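Long-range contacts in aeromonas extracellular serine protease (Aeromonas sobria, PDB 3WQB), which cleaves peptide bonds that follow two basic residues, one of them lysine, as a calcium-binding, kexin-like secreted serine protease and probable virulence factor: residues S462-A467 with W588-L593; N221-G226 with P240-N245; E400-G405 with Y539-Q544. The protein carries 1 engineered substitution. All blocks are in the same frame, centred on the assembly; numbering follows the deposited sequence.

Contact 1: residues S462-A467 with W588-L593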
loop_
_atom_site.group_PDB
_atom_site.type_symbol
_atom_site.label_atom_id
_atom_site.label_comp_id
_atom_site.label_asym_id
_atom_site.label_seq_id
_atom_site.Cartn_x
_atom_site.Cartn_y
_atom_site.Cartn_z
ATOM N N SER A 462 -8.948 25.359 9.250
ATOM C CA SER A 462 -9.992 24.972 10.184
ATOM C C SER A 462 -9.367 24.203 11.335
ATOM O O SER A 462 -8.517 23.347 11.127
ATOM C CB SER A 462 -11.057 24.149 9.453
ATOM O OG SER A 462 -12.032 23.626 10.344
ATOM N N THR A 463 -9.801 24.521 12.549
ATOM C CA THR A 463 -9.191 23.995 13.766
ATOM C C THR A 463 -10.200 23.284 14.663
ATOM O O THR A 463 -11.352 23.697 14.748
ATOM C CB THR A 463 -8.507 25.153 14.528
ATOM O OG1 THR A 463 -7.479 25.721 13.700
ATOM C CG2 THR A 463 -7.909 24.682 15.840
ATOM N N THR A 464 -9.763 22.203 15.307
ATOM C CA THR A 464 -10.552 21.505 16.320
ATOM C C THR A 464 -9.668 21.177 17.515
ATOM O O THR A 464 -8.460 20.980 17.372
ATOM C CB THR A 464 -11.223 20.224 15.747
ATOM O OG1 THR A 464 -12.185 19.709 16.677
ATOM C CG2 THR A 464 -10.199 19.136 15.440
ATOM N N ARG A 465 -10.268 21.115 18.695
ATOM C CA ARG A 465 -9.542 20.736 19.897
ATOM C C ARG A 465 -9.786 19.279 20.253
ATOM O O ARG A 465 -10.926 18.812 20.274
ATOM C CB ARG A 465 -9.941 21.619 21.085
ATOM C CG ARG A 465 -9.122 21.328 22.331
ATOM C CD ARG A 465 -9.349 22.350 23.430
ATOM N NE ARG A 465 -8.515 22.049 24.598
ATOM C CZ ARG A 465 -8.874 21.292 25.632
ATOM N NH1 ARG A 465 -10.079 20.731 25.690
ATOM N NH2 ARG A 465 -8.010 21.091 26.620
ATOM N N ILE A 466 -8.699 18.568 20.535
ATOM C CA ILE A 466 -8.783 17.238 21.131
ATOM C C ILE A 466 -8.543 17.394 22.634
ATOM O O ILE A 466 -7.482 17.868 23.055
ATOM C CB ILE A 466 -7.748 16.264 20.489
ATOM C CG1 ILE A 466 -8.062 16.018 18.998
ATOM C CG2 ILE A 466 -7.633 14.962 21.295
ATOM C CD1 ILE A 466 -9.316 15.208 18.711
ATOM N N ALA A 467 -9.530 17.008 23.442
ATOM C CA ALA A 467 -9.457 17.227 24.888
ATOM C C ALA A 467 -8.691 16.138 25.623
ATOM O O ALA A 467 -8.062 16.405 26.651
ATOM C CB ALA A 467 -10.858 17.357 25.473
ATOM N N TRP A 588 -14.319 18.681 7.537
ATOM C CA TRP A 588 -13.295 17.677 7.736
ATOM C C TRP A 588 -13.546 16.987 9.057
ATOM O O TRP A 588 -14.268 17.517 9.909
ATOM C CB TRP A 588 -11.885 18.267 7.660
ATOM C CG TRP A 588 -11.487 19.171 8.786
ATOM C CD1 TRP A 588 -12.020 20.391 9.092
ATOM C CD2 TRP A 588 -10.445 18.936 9.740
ATOM N NE1 TRP A 588 -11.382 20.923 10.177
ATOM C CE2 TRP A 588 -10.408 20.053 10.597
ATOM C CE3 TRP A 588 -9.553 17.876 9.965
ATOM C CZ2 TRP A 588 -9.495 20.157 11.649
ATOM C CZ3 TRP A 588 -8.642 17.982 11.006
ATOM C CH2 TRP A 588 -8.618 19.116 11.834
ATOM N N SER A 589 -12.960 15.805 9.214
ATOM C CA SER A 589 -13.070 15.048 10.446
ATOM C C SER A 589 -11.693 14.549 10.851
ATOM O O SER A 589 -10.860 14.247 10.000
ATOM C CB SER A 589 -14.028 13.869 10.277
ATOM O OG SER A 589 -15.329 14.314 9.961
ATOM N N LEU A 590 -11.478 14.462 12.158
ATOM C CA LEU A 590 -10.203 14.040 12.723
ATOM C C LEU A 590 -10.390 12.852 13.648
ATOM O O LEU A 590 -11.257 12.876 14.529
ATOM C CB LEU A 590 -9.560 15.201 13.506
ATOM C CG LEU A 590 -8.248 14.925 14.239
ATOM C CD1 LEU A 590 -7.121 14.561 13.265
ATOM C CD2 LEU A 590 -7.852 16.128 15.074
ATOM N N ARG A 591 -9.572 11.824 13.441
ATOM C CA ARG A 591 -9.514 10.700 14.357
ATOM C C ARG A 591 -8.093 10.493 14.842
ATOM O O ARG A 591 -7.168 10.290 14.047
ATOM C CB ARG A 591 -10.051 9.409 13.731
ATOM C CG ARG A 591 -10.127 8.291 14.751
ATOM C CD ARG A 591 -10.903 7.120 14.243
ATOM N NE ARG A 591 -11.703 6.568 15.326
ATOM C CZ ARG A 591 -12.503 5.516 15.215
ATOM N NH1 ARG A 591 -12.606 4.878 14.056
ATOM N NH2 ARG A 591 -13.197 5.103 16.272
ATOM N N VAL A 592 -7.916 10.558 16.156
ATOM C CA VAL A 592 -6.622 10.259 16.754
ATOM C C VAL A 592 -6.592 8.798 17.238
ATOM O O VAL A 592 -7.487 8.356 17.962
ATOM C CB VAL A 592 -6.311 11.228 17.911
ATOM C CG1 VAL A 592 -4.944 10.936 18.488
ATOM C CG2 VAL A 592 -6.354 12.673 17.432
ATOM N N LEU A 593 -5.563 8.059 16.814
ATOM C CA LEU A 593 -5.325 6.683 17.255
ATOM C C LEU A 593 -4.055 6.684 18.095
ATOM O O LEU A 593 -3.017 7.173 17.655
ATOM C CB LEU A 593 -5.157 5.760 16.043
ATOM C CG LEU A 593 -6.346 5.682 15.089
ATOM C CD1 LEU A 593 -6.240 6.706 13.983
ATOM C CD2 LEU A 593 -6.401 4.280 14.508
#

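Contact 2: residues N221-G226 with P240-N245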
loop_
_atom_site.group_PDB
_atom_site.type_symbol
_atom_site.label_atom_id
_atom_site.label_comp_id
_atom_site.label_asym_id
_atom_site.label_seq_id
_atom_site.Cartn_x
_atom_site.Cartn_y
_atom_site.Cartn_z
ATOM N N ASN A 221 6.160 8.779 -10.835
ATOM C CA ASN A 221 6.184 9.387 -12.159
ATOM C C ASN A 221 4.987 9.030 -13.041
ATOM O O ASN A 221 4.491 9.870 -13.801
ATOM C CB ASN A 221 7.488 9.009 -12.873
ATOM C CG ASN A 221 8.719 9.430 -12.094
ATOM O OD1 ASN A 221 9.547 8.597 -11.708
ATOM N ND2 ASN A 221 8.844 10.723 -11.853
ATOM N N LYS A 222 4.528 7.783 -12.958
ATOM C CA LYS A 222 3.463 7.317 -13.838
ATOM C C LYS A 222 2.524 6.383 -13.109
ATOM O O LYS A 222 2.930 5.673 -12.184
ATOM C CB LYS A 222 4.030 6.628 -15.098
ATOM C CG LYS A 222 4.768 5.320 -14.858
ATOM C CD LYS A 222 5.327 4.785 -16.168
ATOM C CE LYS A 222 5.937 3.390 -16.011
ATOM N NZ LYS A 222 6.529 2.935 -17.294
ATOM N N ILE A 223 1.265 6.397 -13.529
ATOM C CA ILE A 223 0.288 5.426 -13.061
ATOM C C ILE A 223 -0.365 4.737 -14.244
ATOM O O ILE A 223 -0.404 5.276 -15.358
ATOM C CB ILE A 223 -0.787 6.050 -12.131
ATOM C CG1 ILE A 223 -1.574 7.167 -12.839
ATOM C CG2 ILE A 223 -0.139 6.544 -10.834
ATOM C CD1 ILE A 223 -2.947 7.432 -12.231
ATOM N N ALA A 224 -0.837 3.523 -14.000
ATOM C CA ALA A 224 -1.573 2.755 -14.983
ATOM C C ALA A 224 -2.940 2.447 -14.414
ATOM O O ALA A 224 -3.071 2.075 -13.241
ATOM C CB ALA A 224 -0.827 1.468 -15.326
ATOM N N ALA A 225 -3.957 2.604 -15.247
ATOM C CA ALA A 225 -5.333 2.420 -14.836
ATOM C C ALA A 225 -6.178 2.102 -16.058
ATOM O O ALA A 225 -6.191 2.868 -17.034
ATOM C CB ALA A 225 -5.845 3.680 -14.143
ATOM N N GLY A 226 -6.867 0.963 -16.001
ATOM C CA GLY A 226 -7.801 0.537 -17.043
ATOM C C GLY A 226 -7.250 0.603 -18.456
ATOM O O GLY A 226 -7.899 1.141 -19.353
ATOM N N PRO A 240 5.465 13.690 -6.123
ATOM C CA PRO A 240 4.953 12.428 -6.652
ATOM C C PRO A 240 3.658 12.627 -7.430
ATOM O O PRO A 240 2.801 13.428 -7.041
ATOM C CB PRO A 240 4.683 11.612 -5.379
ATOM C CG PRO A 240 4.434 12.653 -4.326
ATOM C CD PRO A 240 5.436 13.723 -4.649
ATOM N N PHE A 241 3.507 11.894 -8.524
ATOM C CA PHE A 241 2.235 11.894 -9.219
ATOM C C PHE A 241 1.219 11.154 -8.337
ATOM O O PHE A 241 0.117 11.643 -8.084
ATOM C CB PHE A 241 2.411 11.255 -10.603
ATOM C CG PHE A 241 1.270 11.508 -11.568
ATOM C CD1 PHE A 241 0.610 12.738 -11.618
ATOM C CD2 PHE A 241 0.886 10.514 -12.464
ATOM C CE1 PHE A 241 -0.420 12.957 -12.543
ATOM C CE2 PHE A 241 -0.142 10.726 -13.385
ATOM C CZ PHE A 241 -0.789 11.955 -13.428
ATOM N N GLU A 242 1.603 9.979 -7.854
ATOM C CA GLU A 242 0.802 9.248 -6.882
ATOM C C GLU A 242 1.305 9.479 -5.465
ATOM O O GLU A 242 2.331 8.941 -5.058
ATOM C CB GLU A 242 0.824 7.766 -7.217
ATOM C CG GLU A 242 -0.034 6.905 -6.333
ATOM C CD GLU A 242 -0.163 5.533 -6.896
ATOM O OE1 GLU A 242 -1.117 5.314 -7.672
ATOM O OE2 GLU A 242 0.705 4.687 -6.596
ATOM N N ASN A 243 0.585 10.314 -4.729
ATOM C CA ASN A 243 0.752 10.368 -3.299
ATOM C C ASN A 243 0.121 9.101 -2.734
ATOM O O ASN A 243 -0.946 8.685 -3.187
ATOM C CB ASN A 243 0.074 11.618 -2.757
ATOM C CG ASN A 243 0.307 11.813 -1.288
ATOM O OD1 ASN A 243 -0.221 11.066 -0.465
ATOM N ND2 ASN A 243 1.079 12.833 -0.939
ATOM N N SER A 244 0.796 8.467 -1.775
ATOM C CA SER A 244 0.326 7.208 -1.193
ATOM C C SER A 244 -0.967 7.274 -0.365
ATOM O O SER A 244 -1.511 6.231 0.019
ATOM C CB SER A 244 1.459 6.559 -0.395
ATOM O OG SER A 244 1.983 7.437 0.579
ATOM N N ASN A 245 -1.449 8.486 -0.090
ATOM C CA ASN A 245 -2.768 8.667 0.529
ATOM C C ASN A 245 -3.930 8.615 -0.474
ATOM O O ASN A 245 -5.091 8.642 -0.071
ATOM C CB ASN A 245 -2.832 9.978 1.333
ATOM C CG ASN A 245 -2.513 9.795 2.815
ATOM O OD1 ASN A 245 -2.879 8.799 3.420
ATOM N ND2 ASN A 245 -1.871 10.797 3.413
#

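Contact 3: residues E400-G405 with Y539-Q544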
loop_
_atom_site.group_PDB
_atom_site.type_symbol
_atom_site.label_atom_id
_atom_site.label_comp_id
_atom_site.label_asym_id
_atom_site.label_seq_id
_atom_site.Cartn_x
_atom_site.Cartn_y
_atom_site.Cartn_z
ATOM N N GLU A 400 12.198 15.481 8.847
ATOM C CA GLU A 400 11.847 16.380 9.950
ATOM C C GLU A 400 11.684 15.592 11.243
ATOM O O GLU A 400 11.315 14.409 11.232
ATOM C CB GLU A 400 10.569 17.165 9.637
ATOM C CG GLU A 400 10.724 18.045 8.393
ATOM C CD GLU A 400 9.475 18.808 8.014
ATOM O OE1 GLU A 400 8.470 18.697 8.734
ATOM O OE2 GLU A 400 9.500 19.534 6.996
ATOM N N ARG A 401 11.988 16.238 12.361
ATOM C CA ARG A 401 11.879 15.594 13.666
ATOM C C ARG A 401 10.660 16.152 14.396
ATOM O O ARG A 401 10.514 17.372 14.531
ATOM C CB ARG A 401 13.157 15.826 14.482
ATOM C CG ARG A 401 13.326 14.884 15.671
ATOM C CD ARG A 401 14.638 15.152 16.398
ATOM N NE ARG A 401 15.185 13.920 16.962
ATOM C CZ ARG A 401 15.546 13.746 18.231
ATOM N NH1 ARG A 401 15.430 14.727 19.116
ATOM N NH2 ARG A 401 16.031 12.571 18.613
ATOM N N ASN A 402 9.778 15.268 14.866
ATOM C CA ASN A 402 8.568 15.724 15.556
ATOM C C ASN A 402 8.839 16.111 17.016
ATOM O O ASN A 402 9.978 16.030 17.480
ATOM C CB ASN A 402 7.392 14.739 15.391
ATOM C CG ASN A 402 7.511 13.481 16.250
ATOM O OD1 ASN A 402 8.283 13.410 17.218
ATOM N ND2 ASN A 402 6.714 12.477 15.901
ATOM N N ALA A 403 7.804 16.531 17.736
ATOM C CA ALA A 403 8.016 17.079 19.082
ATOM C C ALA A 403 8.376 16.017 20.115
ATOM O O ALA A 403 8.840 16.351 21.217
ATOM C CB ALA A 403 6.807 17.872 19.539
ATOM N N ALA A 404 8.188 14.751 19.752
ATOM C CA ALA A 404 8.535 13.630 20.615
ATOM C C ALA A 404 9.905 13.065 20.238
ATOM O O ALA A 404 10.330 12.054 20.785
ATOM C CB ALA A 404 7.469 12.547 20.527
ATOM N N GLY A 405 10.584 13.707 19.291
ATOM C CA GLY A 405 11.946 13.317 18.944
ATOM C C GLY A 405 12.061 12.295 17.824
ATOM O O GLY A 405 13.158 11.828 17.519
ATOM N N TYR A 539 3.810 10.598 15.576
ATOM C CA TYR A 539 4.041 9.465 16.458
ATOM C C TYR A 539 4.768 9.875 17.731
ATOM O O TYR A 539 5.885 10.400 17.686
ATOM C CB TYR A 539 4.851 8.407 15.708
ATOM C CG TYR A 539 4.900 7.060 16.383
ATOM C CD1 TYR A 539 3.994 6.062 16.038
ATOM C CD2 TYR A 539 5.850 6.781 17.376
ATOM C CE1 TYR A 539 4.033 4.819 16.657
ATOM C CE2 TYR A 539 5.895 5.531 18.002
ATOM C CZ TYR A 539 4.988 4.557 17.629
ATOM O OH TYR A 539 5.016 3.323 18.234
ATOM N N GLY A 540 4.129 9.604 18.870
ATOM C CA GLY A 540 4.731 9.876 20.166
ATOM C C GLY A 540 4.322 11.193 20.803
ATOM O O GLY A 540 4.547 11.397 21.990
ATOM N N GLU A 541 3.760 12.105 20.013
ATOM C CA GLU A 541 3.326 13.413 20.525
ATOM C C GLU A 541 2.070 13.302 21.392
ATOM O O GLU A 541 1.322 12.332 21.294
ATOM C CB GLU A 541 3.042 14.376 19.362
ATOM C CG GLU A 541 4.283 14.805 18.600
ATOM C CD GLU A 541 4.059 15.968 17.656
ATOM O OE1 GLU A 541 2.935 16.517 17.584
ATOM O OE2 GLU A 541 5.031 16.332 16.966
ATOM N N SER A 542 1.834 14.316 22.224
ATOM C CA SER A 542 0.585 14.434 22.956
ATOM C C SER A 542 -0.511 14.938 22.019
ATOM O O SER A 542 -0.297 15.878 21.244
ATOM C CB SER A 542 0.740 15.384 24.140
ATOM O OG SER A 542 -0.525 15.646 24.734
ATOM N N ALA A 543 -1.681 14.315 22.092
ATOM C CA ALA A 543 -2.819 14.685 21.255
ATOM C C ALA A 543 -3.574 15.917 21.746
ATOM O O ALA A 543 -4.323 16.523 20.988
ATOM C CB ALA A 543 -3.786 13.512 21.137
ATOM N N GLN A 544 -3.380 16.285 23.011
ATOM C CA GLN A 544 -4.225 17.291 23.651
ATOM C C GLN A 544 -3.945 18.688 23.133
ATOM O O GLN A 544 -2.806 19.149 23.140
ATOM C CB GLN A 544 -4.042 17.231 25.161
ATOM C CG GLN A 544 -5.025 18.067 25.953
ATOM C CD GLN A 544 -4.817 17.888 27.439
ATOM O OE1 GLN A 544 -3.805 18.319 27.987
ATOM N NE2 GLN A 544 -5.761 17.225 28.093
#

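Contact 1: residues S462-A467 with W588-L593
Ser462 meets Trp588 at the edge of the indole: NE1 of Trp588 donates to OG of Ser462 over 2.8 Å, the hydroxyl lying close to the ring plane, with a moderately bent N-H...O angle of 147°. With chi1 of Trp588 at 69°, its CG sits between the backbone N and the carbonyl carbon, and the indole lies across the gap between the strands. The backbone of Thr463 passes the same edge, its CA 4.4 Å from CZ2 of Trp588. At Thr464 the methyl does the touching, CG2 lying 3.8 Å from CD2 of Leu590 and 3.9 Å from CH2 of Trp588, while OG1 is hydrogen-bonded to Gln441. The two strands belong to different sheets of the P-domain β-sandwich and run face to face, the axes of the short segments approaching to 9.0 Å with directions 31° apart; strand 460-466 pairs with 545-553, and strand 583-595 with 436-444 and 471-482. Ile466 continues the row, its CG1 3.9 Å from CD2 of Leu590 and 4.1 Å from CG2 of Val592. CD1 of Ile466 reaches the same two methyls, and Ala543 packs on both Ile466 and Val592.

Contact 2: residues N221-G226 with P240-N245
This is a largely apolar contact within the subtilisin-like domain, between strand 222-225, outermost in its sheet within this chain, and the loop that leads from strand 228-233 towards strand 255-261. Phe241 and Ile223 make its centre. Their side chains cross at about a right angle, with CG1 of Ile223 3.9 Å from CE2 of Phe241. The ring also passes the backbone of Asn221 and Lys222, with CD2 of Phe241 3.9 Å from the carbonyl O of Asn221 and 4.3 Å from CA of Lys222. Leu230 and Arg232, on the neighbouring strand 228-233, touch Phe241 as well, so the aromatic side chain packs against both arms of the hairpin.

Ile223 works with two branches. Its chi1 of 60° puts CG1 between the backbone N and the carbonyl carbon, directed to the phenylalanine, and leaves CG2 for Glu242. That methyl lies 3.5 Å from OE1 and 3.9 Å from CB of Glu242. The hairpin formed by 222-225 and 228-233 heads a four-stranded antiparallel sheet completed by 559-565 and 571-576, strands within the P/Homo B range, and the sheet therefore spans both parts of the protein; another protein chain bonds to Ala224 O.

Glu242 is extended, CG opposite the backbone N (chi1 -177°), and carries its buried carboxylate past the isoleucine to two hydroxyls: OE1 is hydrogen-bonded to Ser181 and OE2 to Ser272. Backbone bonds from Phe241 to Phe220 and from Glu242 to Gly219 hold the loop close to the chain leading into the strand. Farther along, OD1 of Asn243 accepts from the backbone N of Asn245 at 2.9 Å, in the carbonyl plane and on a lone pair, making an Asx turn. The side-chain ND2 atoms of Asn243 and Asn245 are hydrogen-bonded to Ser505 OG and Leu503 O.

Contact 3: residues E400-G405 with Y539-Q544
A type I β turn from Asn402 to Gly405, closed by the bond from Gly405 N to Asn402 O, lies against the irregular chain 539-544, with the CA atoms of Ala404 and Glu541 5.2 Å apart. Asn402 and Glu541 supply the side-chain grip, running antiparallel past one another with amide and carboxylate planes 62° apart.

ND2 of Asn402 donates to the carbonyl O of Tyr539 at 2.9 Å, the donor tilted from the carbonyl plane; the same nitrogen bonds to Lys537 O, so the amide ties down two carbonyls of one chain. A chi1 of 76° folds the side chain back over its own turn. There OD1 of Asn402 accepts from Ala404 N at 2.9 Å, well above the amide carbonyl plane, which makes an Asx turn, and it also receives Met406 N.

In return, Glu541 reaches into the turn. Its OE2 accepts from the backbone N of Ala403 at 2.9 Å in a nearly straight bond of 170°, from the anti side and somewhat out of the carboxylate plane. OE2 also lies 3.3 Å from CB of Asn402 and 3.5 Å from CB of Ala403. Thr499 bonds to OE2 and Ser495 to OE1, so the buried carboxylate is held through both oxygens, and these bonds would probably favour its charged form. Beside it, the methyl of Ala404 rests on the peptide after Gly540, its CB 3.4 Å from Gly540 C; Gly540, with positive phi, has no side chain in the way.

The turn links the short strands 400-401 and 407-408, a small β hairpin. It packs on the P-domain loop between strands 527-535 and 545-553, where Gly540 and Glu541 bond through their backbones to Val472 of strand 471-482, and Tyr539 extends to Asp363 in helix 358-368.

Overall arrangement
Contact 1 lies in the apolar interior of the P-domain sandwich, where two sheets face each other and one indole bond crosses between side chains. Contact 3 is at its border and partly buried, and it depends on one backbone amide and one carbonyl, gripped by a glutamate and an asparagine. The loop 539-544 touches both strands of contact 1, and NE2 of Gln544 probably bonds to O of Ala467. Contact 2 stands apart in the subtilisin-like part, its centre about 28 Å from that of contact 1 and 29 Å from that of contact 3. It is largely buried, with an exposed rim at Asn221 and Lys222, and held across its segments by van der Waals packing of an isoleucine on an aromatic ring.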